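Side-chain contact in adhesin YadA (Yersinia enterocolitica, PDB 1P9H), which binds collagen as a trimeric outer-membrane adhesin of the bacterial surface, promoting attachment to and invasion of eukaryotic cells and protecting the bacterium from complement and phagocytosis: residues G112-G116 and A117-T121. Numbering follows the deposited sequence.
Sequences GVAIG and ARAST
Ala114 points its methyl group at the returning chain of 119-121, where CB meets Ala119 CB at 4.1 Å and Thr121 CG2 at 4.0 Å. The methyl of Thr121 lies over the backbone of strand 113-115, its CG2 3.4 Å from Val113 O. It gets there because OG1 stands anti to the backbone N (chi1 -179°), which swings CG2 round between N and the carbonyl carbon. Ala119 CB sits against two carbonyl oxygens, 3.2 Å from Gly116 O and 3.6 Å from Ile115 O. The chain reverses through a type II beta turn from Gly116 to Ala119, which carries it from one parallel sheet of the left-handed beta-roll of the YadA head to the other, strand 113-115 belonging to the first and 120-121 to the second. The turn is closed by a hydrogen bond of 3.1 Å from Ala119 N to Gly116 O; the N-H points fairly straight at the oxygen (159°) but approaches from above the carbonyl plane. At the third position of the turn, Arg118 takes up positive phi (65°), and its extended side chain is exposed. Ala108, from the strand before 120-121 in its sheet, touches both Ala114 and Thr121. On the other face of strand 113-115, Ile115 packs against Ile115 of both neighbouring subunits, and Val113 meets Gly116 of one of them.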
loop_
_atom_site.group_PDB
_atom_site.type_symbol
_atom_site.label_atom_id
_atom_site.label_comp_id
_atom_site.label_asym_id
_atom_site.label_seq_id
_atom_site.Cartn_x
_atom_site.Cartn_y
_atom_site.Cartn_z
ATOM N N GLY A 112 -11.152 -5.511 -1.826
ATOM C CA GLY A 112 -9.850 -5.844 -1.285
ATOM C C GLY A 112 -8.724 -4.952 -1.770
ATOM O O GLY A 112 -8.899 -4.142 -2.680
ATOM N N VAL A 113 -7.565 -5.105 -1.139
ATOM C CA VAL A 113 -6.362 -4.354 -1.490
ATOM C C VAL A 113 -5.197 -5.340 -1.578
ATOM O O VAL A 113 -4.915 -6.057 -0.618
ATOM C CB VAL A 113 -6.015 -3.293 -0.410
ATOM C CG1 VAL A 113 -4.651 -2.667 -0.704
ATOM C CG2 VAL A 113 -7.093 -2.222 -0.356
ATOM N N ALA A 114 -4.536 -5.399 -2.731
ATOM C CA ALA A 114 -3.382 -6.284 -2.901
ATOM C C ALA A 114 -2.265 -5.470 -3.540
ATOM O O ALA A 114 -2.363 -5.076 -4.700
ATOM C CB ALA A 114 -3.742 -7.483 -3.777
ATOM N N ILE A 115 -1.210 -5.217 -2.769
ATOM C CA ILE A 115 -0.077 -4.416 -3.234
ATOM C C ILE A 115 1.213 -5.229 -3.208
ATOM O O ILE A 115 1.621 -5.725 -2.157
ATOM C CB ILE A 115 0.113 -3.173 -2.332
ATOM C CG1 ILE A 115 -1.216 -2.428 -2.164
ATOM C CG2 ILE A 115 1.173 -2.256 -2.925
ATOM C CD1 ILE A 115 -1.813 -1.905 -3.462
ATOM N N GLY A 116 1.853 -5.354 -4.367
ATOM C CA GLY A 116 3.087 -6.110 -4.460
ATOM C C GLY A 116 2.938 -7.230 -5.467
ATOM O O GLY A 116 1.832 -7.724 -5.687
ATOM N N ALA A 117 4.034 -7.627 -6.102
ATOM C CA ALA A 117 3.955 -8.710 -7.071
ATOM C C ALA A 117 3.477 -9.966 -6.346
ATOM O O ALA A 117 3.919 -10.254 -5.231
ATOM C CB ALA A 117 5.319 -8.949 -7.712
ATOM N N ARG A 118 2.558 -10.692 -6.979
ATOM C CA ARG A 118 1.994 -11.924 -6.429
ATOM C C ARG A 118 1.176 -11.753 -5.151
ATOM O O ARG A 118 0.764 -12.743 -4.542
ATOM C CB ARG A 118 3.101 -12.962 -6.202
ATOM C CG ARG A 118 3.736 -13.457 -7.489
ATOM C CD ARG A 118 4.787 -14.520 -7.214
ATOM N NE ARG A 118 5.409 -15.009 -8.441
ATOM C CZ ARG A 118 6.401 -15.893 -8.471
ATOM N NH1 ARG A 118 6.885 -16.387 -7.338
ATOM N NH2 ARG A 118 6.907 -16.286 -9.632
ATOM N N ALA A 119 0.934 -10.513 -4.737
ATOM C CA ALA A 119 0.125 -10.284 -3.543
ATOM C C ALA A 119 -1.292 -10.733 -3.885
ATOM O O ALA A 119 -1.757 -10.534 -5.008
ATOM C CB ALA A 119 0.134 -8.805 -3.169
ATOM N N SER A 120 -1.969 -11.340 -2.917
ATOM C CA SER A 120 -3.323 -11.839 -3.124
ATOM C C SER A 120 -4.189 -11.641 -1.893
ATOM O O SER A 120 -3.746 -11.879 -0.768
ATOM C CB SER A 120 -3.275 -13.331 -3.472
ATOM O OG SER A 120 -4.574 -13.897 -3.516
ATOM N N THR A 121 -5.425 -11.202 -2.102
ATOM C CA THR A 121 -6.334 -11.005 -0.989
ATOM C C THR A 121 -7.752 -11.438 -1.294
ATOM O O THR A 121 -8.224 -11.345 -2.436
ATOM C CB THR A 121 -6.394 -9.527 -0.537
ATOM O OG1 THR A 121 -7.293 -9.410 0.577
ATOM C CG2 THR A 121 -6.903 -8.635 -1.660
#